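Local coordinates for protein nitroalkane oxidase (Podospora anserina, PDB 3MKH) that oxidises nitroalkanes to aldehydes or ketones with an FAD cofactor, releasing nitrite and reducing oxygen to hydrogen peroxide, and assembles as a homotetramer, at residues Ile208-Arg213 against Asn254-Ala259; Arg213-Arg218 against Arg249-Asn254; Glu225-Val230 against Gly240-Tyr245. One frame throughout, in Å; residues are numbered along the deposited sequence.

How the contacts relate
Contacts 1 and 3 are antiparallel pairings in one mixed sheet of the beta domain, and contact 2 sets a helix against it. Contacts 1 and 2 touch, with centres about 9 Å apart; contact 3 lies about 20 Å from the centre of contact 1 and 19 Å from that of contact 2. Along the chain, 208-213, 213-218 and 225-230 come first, and their partners follow in reverse order, so contact 3 is innermost and contact 1 outermost. Strand 242-251 serves contacts 2 and 3 before the chain passes to strand 255-257 of contact 1. The returning chain thus fastens each element of the outgoing one in turn, and contact 3 lies beside FAD-binding Trp-170.

Contact 1: Ile208-Arg213 against Asn254-Ala259; sequences IILVTR and NVLCPA
Ile-208 to Leu-210 run antiparallel to Asn-254 to Cys-257, with end-to-end directions 164° apart, and the pairing is broken by a classic beta bulge in which Leu-256 and Cys-257 both face Ile-208. The carbonyl O of Ile-208 accepts two bonds there, from Leu-256 N at 2.9 Å and from Cys-257 N at 3.0 Å; the Cys-257 donor lies in the carbonyl plane on a lone pair, while that of Leu-256 is tilted out of it. Ile-208 N answers to Cys-257 O at 3.0 Å, and beyond the bulge Leu-210 N reaches Asn-254 O at 2.8 Å. Among the side chains, Ile-208 has CG1 beside its own backbone N (chi1 -57°), and this branch runs past the cysteine, its CD1 lying 3.9 Å from Cys-257 SG. Its other branch, CG2, meets Leu-256 CD2 at 4.0 Å, the two side chains lying side by side and pointing the same way. Leu-210 adds a looser touch, CD2 to Leu-256 CB at 4.4 Å. Helix 90-109 covers Leu-210, Leu-256 and Cys-257, whereas Ile-209 and Val-255 point to the other face, against strand 161-168. Backbone polarity is therefore met by backbone in a buried, greasy setting, and the extra residue of the bulge sends one more apolar side chain toward the helix.

Contact 2: Arg213-Arg218 against Arg249-Asn254; sequences RADLDR and RVPTKN
Asp-215 and Arg-218 are the helix residues that reach the end of strand 242-251, across segment axes 8.7 Å apart at their closest. The helix starts with Arg-213, whose side chain stays clear of the strand: its NE pairs with Asp-217 OD1 one turn on, at 2.9 Å, and its NH2 forms a salt bridge with Asp-178. Next in line on the contact side, Asp-215 is buried, and its carboxylate is shared out. OD2 accepts from the backbone N of Thr-212, whose own hydroxyl caps the start of the helix, so the two residues make a capping box; OD1 takes Arg-218 NH2 at 2.9 Å, met from above the carboxylate plane. CG of Asp-215 sits beside its backbone N (chi1 -70°), which lays the carboxylate across CG1 of Val-250, with 3.7 Å from Asp-215 CG to that methyl. With an alanine here, Arg-218 would probably lose its acidic mate and be less firmly fixed against the strand, and the N-H of Thr-212 would lack its acceptor. One turn later Arg-218 reaches back, its chain bending at chi3 (51°) to bring the guanidinium over to the strand. NH2 then makes its second bond, to Arg-249 O at 3.0 Å in the plane of that carbonyl, and NH1 adds a weak one to the same oxygen at 3.4 Å. Pro-251 CD lies 3.8 Å from Arg-218 NH2. The arrangement is a capped helix following directly on strand 206-212 and tied by an arginine to the last residues of strand 242-251, within the beta domain that acyl-CoA dehydrogenases carry between their helical parts.

Contact 3: Glu225-Val230 against Gly240-Tyr245; sequences EVLRHV and GPHVRY
A classic beta bulge marks the antiparallel pairing of strands 224-228 and 242-251: Leu-227 and Arg-228 both face His-242. The O of His-242 accepts from both, at 2.7 Å from Leu-227 N in the carbonyl plane and at 3.2 Å from Arg-228 N, which is tilted out of it. His-242 N donates to Arg-228 O, completing the bulge pair, and next to it Glu-225 exchanges two backbone bonds with Arg-244 in regular register. Leu-227 CG lies beside its backbone N, anti to the carbonyl carbon (chi1 -61°), which carries the CD1 methyl over one face of the His-242 imidazole in a CH-pi contact, 3.7 Å from the ring centroid and 22° off the normal. The same CD1 also lies over a face of the Arg-244 guanidinium, 3.7 Å from Arg-244 NH2, so one methyl sits against two flat polar groups. The polar ends of both are held by Glu-167, which takes His-242 NE2 and forms a salt bridge with Arg-244 NH2. A water lies 2.7 Å from His-242 ND1, in the ring plane, and accepts from Arg-228 NE at 2.8 Å. Glu-225 OE1 stays 4.2 Å from Arg-244 NH1, beyond a salt bridge, and a second water joins the two. On the opposite face Val-226 packs its CG1 against Pro-241 CB at 3.9 Å and its CG2 against Val-243. Past the end of the pairing, Val-230 leans on Trp-170, an FAD-binding residue, and Arg-228 crosses to Asp-380 of the second subunit in a salt bridge. On its other side strand 242-251 pairs antiparallel with strand 161-168, through backbone bonds of Val-243 with Lys-168 and Tyr-245 with Gly-166.

Contact 1: Ile208-Arg213 against Asn254-Ala259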
# COMPACT_ATOMS: atom_id res chain seq x y z
N ILE A 208 -28.19 4.85 -28.78
CA ILE A 208 -27.51 3.66 -29.27
C ILE A 208 -28.18 3.23 -30.57
O ILE A 208 -29.41 3.06 -30.63
CB ILE A 208 -27.54 2.50 -28.25
CG1 ILE A 208 -26.91 2.95 -26.92
CG2 ILE A 208 -26.81 1.26 -28.83
CD1 ILE A 208 -26.92 1.86 -25.85
N ILE A 209 -27.39 3.08 -31.62
CA ILE A 209 -27.92 2.67 -32.93
C ILE A 209 -27.19 1.43 -33.38
O ILE A 209 -25.96 1.38 -33.34
CB ILE A 209 -27.74 3.78 -33.99
CG1 ILE A 209 -28.31 5.10 -33.46
CG2 ILE A 209 -28.39 3.39 -35.31
CD1 ILE A 209 -28.32 6.21 -34.49
N LEU A 210 -27.95 0.42 -33.81
CA LEU A 210 -27.38 -0.79 -34.36
C LEU A 210 -26.78 -0.54 -35.73
O LEU A 210 -27.31 0.24 -36.52
CB LEU A 210 -28.43 -1.91 -34.43
CG LEU A 210 -29.12 -2.27 -33.11
CD1 LEU A 210 -30.09 -3.45 -33.28
CD2 LEU A 210 -28.06 -2.54 -32.02
N VAL A 211 -25.65 -1.20 -35.99
CA VAL A 211 -25.04 -1.23 -37.32
C VAL A 211 -24.60 -2.66 -37.62
O VAL A 211 -23.76 -3.22 -36.92
CB VAL A 211 -23.81 -0.29 -37.41
CG1 VAL A 211 -23.13 -0.43 -38.78
CG2 VAL A 211 -24.22 1.15 -37.16
N THR A 212 -25.18 -3.24 -38.67
CA THR A 212 -24.86 -4.62 -39.03
C THR A 212 -23.88 -4.63 -40.19
O THR A 212 -23.72 -3.62 -40.89
CB THR A 212 -26.13 -5.42 -39.45
OG1 THR A 212 -26.64 -4.89 -40.69
CG2 THR A 212 -27.20 -5.33 -38.38
N ARG A 213 -23.22 -5.76 -40.40
CA ARG A 213 -22.36 -5.90 -41.57
C ARG A 213 -23.17 -5.68 -42.86
O ARG A 213 -22.68 -5.07 -43.80
CB ARG A 213 -21.65 -7.25 -41.57
CG ARG A 213 -20.84 -7.52 -42.83
CD ARG A 213 -19.83 -6.40 -43.17
NE ARG A 213 -18.97 -6.86 -44.26
CZ ARG A 213 -17.86 -7.57 -44.08
NH1 ARG A 213 -17.44 -7.84 -42.85
NH2 ARG A 213 -17.16 -7.99 -45.12
N ASN A 254 -33.24 0.44 -36.85
CA ASN A 254 -31.91 0.22 -36.28
C ASN A 254 -31.67 0.96 -34.96
O ASN A 254 -30.72 0.65 -34.23
CB ASN A 254 -30.80 0.60 -37.27
CG ASN A 254 -30.46 -0.51 -38.25
OD1 ASN A 254 -29.29 -0.86 -38.45
ND2 ASN A 254 -31.47 -1.05 -38.90
N VAL A 255 -32.50 1.96 -34.67
CA VAL A 255 -32.35 2.69 -33.42
C VAL A 255 -32.76 1.81 -32.24
O VAL A 255 -33.89 1.33 -32.18
CB VAL A 255 -33.16 3.99 -33.40
CG1 VAL A 255 -33.04 4.65 -32.04
CG2 VAL A 255 -32.70 4.93 -34.51
N LEU A 256 -31.82 1.58 -31.32
CA LEU A 256 -32.09 0.77 -30.13
C LEU A 256 -32.50 1.65 -28.97
O LEU A 256 -33.50 1.38 -28.29
CB LEU A 256 -30.87 -0.07 -29.74
CG LEU A 256 -31.02 -0.90 -28.45
CD1 LEU A 256 -32.01 -2.04 -28.64
CD2 LEU A 256 -29.65 -1.47 -27.97
N CYS A 257 -31.73 2.70 -28.72
CA CYS A 257 -32.10 3.70 -27.71
C CYS A 257 -32.15 5.06 -28.36
O CYS A 257 -31.14 5.56 -28.84
CB CYS A 257 -31.09 3.74 -26.56
SG CYS A 257 -30.82 2.12 -25.82
N PRO A 258 -33.35 5.66 -28.36
CA PRO A 258 -33.54 7.01 -28.91
C PRO A 258 -32.78 8.02 -28.07
O PRO A 258 -32.44 7.75 -26.92
CB PRO A 258 -35.06 7.24 -28.76
CG PRO A 258 -35.66 5.87 -28.57
CD PRO A 258 -34.61 5.09 -27.84
N ALA A 259 -32.55 9.20 -28.65
CA ALA A 259 -31.78 10.22 -27.96
C ALA A 259 -32.28 10.46 -26.54
O ALA A 259 -33.47 10.67 -26.30
CB ALA A 259 -31.78 11.52 -28.77

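Contact 2: Arg213-Arg218 against Arg249-Asn254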
# COMPACT_ATOMS: atom_id res chain seq x y z
N ARG A 213 -23.22 -5.76 -40.40
CA ARG A 213 -22.36 -5.90 -41.57
C ARG A 213 -23.17 -5.68 -42.86
O ARG A 213 -22.68 -5.07 -43.80
CB ARG A 213 -21.65 -7.25 -41.57
CG ARG A 213 -20.84 -7.52 -42.83
CD ARG A 213 -19.83 -6.40 -43.17
NE ARG A 213 -18.97 -6.86 -44.26
CZ ARG A 213 -17.86 -7.57 -44.08
NH1 ARG A 213 -17.44 -7.84 -42.85
NH2 ARG A 213 -17.16 -7.99 -45.12
N ALA A 214 -24.41 -6.15 -42.88
CA ALA A 214 -25.30 -5.91 -44.03
C ALA A 214 -25.51 -4.41 -44.30
O ALA A 214 -25.52 -3.99 -45.45
CB ALA A 214 -26.63 -6.63 -43.84
N ASP A 215 -25.69 -3.62 -43.24
CA ASP A 215 -25.77 -2.16 -43.37
C ASP A 215 -24.50 -1.60 -44.01
O ASP A 215 -24.56 -0.77 -44.93
CB ASP A 215 -25.95 -1.48 -42.01
CG ASP A 215 -27.33 -1.74 -41.39
OD1 ASP A 215 -28.34 -1.73 -42.12
OD2 ASP A 215 -27.38 -1.94 -40.16
N LEU A 216 -23.35 -2.03 -43.50
CA LEU A 216 -22.06 -1.55 -44.00
C LEU A 216 -21.88 -1.87 -45.47
O LEU A 216 -21.44 -1.02 -46.24
CB LEU A 216 -20.90 -2.10 -43.17
CG LEU A 216 -20.90 -1.62 -41.72
CD1 LEU A 216 -19.75 -2.22 -40.94
CD2 LEU A 216 -20.85 -0.09 -41.64
N ASP A 217 -22.23 -3.08 -45.87
CA ASP A 217 -22.07 -3.51 -47.26
C ASP A 217 -23.02 -2.71 -48.15
O ASP A 217 -22.67 -2.33 -49.27
CB ASP A 217 -22.40 -5.00 -47.42
CG ASP A 217 -21.36 -5.91 -46.77
OD1 ASP A 217 -20.25 -5.45 -46.41
OD2 ASP A 217 -21.67 -7.12 -46.63
N ARG A 218 -24.22 -2.46 -47.66
CA ARG A 218 -25.22 -1.72 -48.42
C ARG A 218 -24.74 -0.28 -48.66
O ARG A 218 -24.91 0.27 -49.74
CB ARG A 218 -26.57 -1.74 -47.68
CG ARG A 218 -27.64 -0.86 -48.29
CD ARG A 218 -28.97 -1.07 -47.57
NE ARG A 218 -28.83 -0.94 -46.11
CZ ARG A 218 -28.77 0.23 -45.48
NH1 ARG A 218 -28.84 1.36 -46.17
NH2 ARG A 218 -28.65 0.26 -44.16
N ARG A 249 -25.63 5.00 -43.32
CA ARG A 249 -27.05 5.26 -43.22
C ARG A 249 -27.82 4.00 -42.86
O ARG A 249 -27.64 2.95 -43.47
CB ARG A 249 -27.58 5.82 -44.55
CG ARG A 249 -26.88 7.10 -44.97
CD ARG A 249 -27.50 7.72 -46.23
NE ARG A 249 -26.98 9.06 -46.49
CZ ARG A 249 -25.80 9.31 -47.07
NH1 ARG A 249 -25.02 8.30 -47.45
NH2 ARG A 249 -25.40 10.56 -47.27
N VAL A 250 -28.69 4.11 -41.86
CA VAL A 250 -29.50 2.98 -41.44
C VAL A 250 -30.96 3.39 -41.25
O VAL A 250 -31.27 4.54 -40.93
CB VAL A 250 -28.96 2.34 -40.13
CG1 VAL A 250 -27.54 1.82 -40.34
CG2 VAL A 250 -29.02 3.34 -38.98
N PRO A 251 -31.87 2.43 -41.45
CA PRO A 251 -33.30 2.71 -41.28
C PRO A 251 -33.63 2.90 -39.80
O PRO A 251 -32.81 2.60 -38.91
CB PRO A 251 -33.98 1.47 -41.86
CG PRO A 251 -32.95 0.37 -41.71
CD PRO A 251 -31.61 1.05 -41.88
N THR A 252 -34.82 3.40 -39.52
CA THR A 252 -35.16 3.78 -38.16
C THR A 252 -35.33 2.56 -37.25
O THR A 252 -35.19 2.67 -36.04
CB THR A 252 -36.42 4.66 -38.12
OG1 THR A 252 -37.50 3.97 -38.76
CG2 THR A 252 -36.16 5.98 -38.84
N LYS A 253 -35.62 1.40 -37.82
CA LYS A 253 -35.68 0.19 -37.00
C LYS A 253 -34.34 -0.07 -36.29
O LYS A 253 -34.31 -0.73 -35.25
CB LYS A 253 -36.08 -1.04 -37.82
CG LYS A 253 -35.10 -1.45 -38.90
CD LYS A 253 -35.57 -2.72 -39.60
CE LYS A 253 -34.60 -3.14 -40.68
NZ LYS A 253 -35.06 -4.33 -41.42
N ASN A 254 -33.24 0.44 -36.85
CA ASN A 254 -31.91 0.22 -36.28
C ASN A 254 -31.67 0.96 -34.96
O ASN A 254 -30.72 0.65 -34.23
CB ASN A 254 -30.80 0.60 -37.27
CG ASN A 254 -30.46 -0.51 -38.25
OD1 ASN A 254 -29.29 -0.86 -38.45
ND2 ASN A 254 -31.47 -1.05 -38.90

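Contact 3: Glu225-Val230 against Gly240-Tyr245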
# COMPACT_ATOMS: atom_id res chain seq x y z
N GLU A 225 -13.86 1.70 -42.12
CA GLU A 225 -12.43 1.54 -42.37
C GLU A 225 -11.66 1.33 -41.07
O GLU A 225 -11.89 2.04 -40.09
CB GLU A 225 -11.86 2.75 -43.11
CG GLU A 225 -10.41 2.53 -43.62
CD GLU A 225 -9.77 3.80 -44.18
OE1 GLU A 225 -10.52 4.77 -44.48
OE2 GLU A 225 -8.53 3.85 -44.32
N VAL A 226 -10.77 0.35 -41.06
CA VAL A 226 -9.80 0.22 -39.99
C VAL A 226 -8.66 1.20 -40.25
O VAL A 226 -7.98 1.12 -41.27
CB VAL A 226 -9.27 -1.22 -39.87
CG1 VAL A 226 -8.13 -1.29 -38.84
CG2 VAL A 226 -10.42 -2.17 -39.49
N LEU A 227 -8.45 2.13 -39.33
CA LEU A 227 -7.39 3.12 -39.48
C LEU A 227 -6.07 2.59 -38.94
O LEU A 227 -5.03 2.80 -39.55
CB LEU A 227 -7.75 4.43 -38.77
CG LEU A 227 -9.02 5.15 -39.26
CD1 LEU A 227 -9.22 6.44 -38.48
CD2 LEU A 227 -8.92 5.43 -40.76
N ARG A 228 -6.11 1.94 -37.78
CA ARG A 228 -4.90 1.40 -37.18
C ARG A 228 -5.22 0.24 -36.27
O ARG A 228 -6.12 0.34 -35.41
CB ARG A 228 -4.13 2.48 -36.39
CG ARG A 228 -2.93 1.93 -35.63
CD ARG A 228 -2.09 3.04 -34.99
NE ARG A 228 -2.74 3.69 -33.85
CZ ARG A 228 -2.49 3.39 -32.58
NH1 ARG A 228 -1.63 2.44 -32.27
NH2 ARG A 228 -3.12 4.05 -31.61
N HIS A 229 -4.51 -0.87 -36.47
CA HIS A 229 -4.55 -1.99 -35.54
C HIS A 229 -3.68 -1.61 -34.35
O HIS A 229 -2.54 -1.17 -34.52
CB HIS A 229 -4.03 -3.28 -36.18
CG HIS A 229 -4.90 -3.81 -37.28
ND1 HIS A 229 -6.07 -4.50 -37.04
CD2 HIS A 229 -4.76 -3.76 -38.63
CE1 HIS A 229 -6.61 -4.85 -38.20
NE2 HIS A 229 -5.84 -4.40 -39.18
N VAL A 230 -4.20 -1.82 -33.14
CA VAL A 230 -3.52 -1.43 -31.91
C VAL A 230 -2.83 -2.65 -31.29
O VAL A 230 -3.48 -3.64 -30.95
CB VAL A 230 -4.52 -0.84 -30.88
CG1 VAL A 230 -3.78 -0.32 -29.64
CG2 VAL A 230 -5.37 0.26 -31.52
N GLY A 240 -9.53 -4.58 -31.19
CA GLY A 240 -10.37 -3.41 -30.96
C GLY A 240 -9.72 -2.20 -31.59
O GLY A 240 -9.21 -1.33 -30.89
N PRO A 241 -9.71 -2.15 -32.93
CA PRO A 241 -8.89 -1.16 -33.65
C PRO A 241 -9.45 0.26 -33.63
O PRO A 241 -10.59 0.51 -33.23
CB PRO A 241 -8.86 -1.71 -35.08
CG PRO A 241 -10.12 -2.55 -35.17
CD PRO A 241 -10.28 -3.16 -33.83
N HIS A 242 -8.61 1.21 -34.06
CA HIS A 242 -9.07 2.57 -34.32
C HIS A 242 -9.75 2.49 -35.68
O HIS A 242 -9.11 2.11 -36.68
CB HIS A 242 -7.87 3.51 -34.33
CG HIS A 242 -8.21 4.94 -34.63
ND1 HIS A 242 -7.25 5.91 -34.84
CD2 HIS A 242 -9.41 5.56 -34.76
CE1 HIS A 242 -7.84 7.07 -35.08
NE2 HIS A 242 -9.15 6.88 -35.04
N VAL A 243 -11.05 2.82 -35.73
CA VAL A 243 -11.84 2.64 -36.95
C VAL A 243 -12.61 3.91 -37.27
O VAL A 243 -12.70 4.81 -36.43
CB VAL A 243 -12.87 1.49 -36.81
CG1 VAL A 243 -12.17 0.20 -36.47
CG2 VAL A 243 -13.94 1.84 -35.74
N ARG A 244 -13.17 3.98 -38.48
CA ARG A 244 -13.99 5.13 -38.88
C ARG A 244 -15.27 4.70 -39.59
O ARG A 244 -15.24 3.89 -40.53
CB ARG A 244 -13.20 6.11 -39.76
CG ARG A 244 -13.99 7.36 -40.16
CD ARG A 244 -13.22 8.26 -41.15
NE ARG A 244 -12.02 8.86 -40.55
CZ ARG A 244 -10.84 8.92 -41.16
NH1 ARG A 244 -10.68 8.41 -42.37
NH2 ARG A 244 -9.81 9.47 -40.54
N TYR A 245 -16.40 5.20 -39.10
CA TYR A 245 -17.69 5.08 -39.77
C TYR A 245 -17.91 6.36 -40.58
O TYR A 245 -17.88 7.46 -40.01
CB TYR A 245 -18.81 4.94 -38.73
CG TYR A 245 -18.69 3.67 -37.91
CD1 TYR A 245 -18.03 3.66 -36.70
CD2 TYR A 245 -19.24 2.48 -38.37
CE1 TYR A 245 -17.92 2.48 -35.95
CE2 TYR A 245 -19.13 1.31 -37.64
CZ TYR A 245 -18.48 1.31 -36.43
OH TYR A 245 -18.37 0.14 -35.72
O HOH W 1 -12.51 6.11 -43.75
O HOH W 2 -4.58 5.69 -34.55
O HOH W 3 -6.61 -4.45 -30.32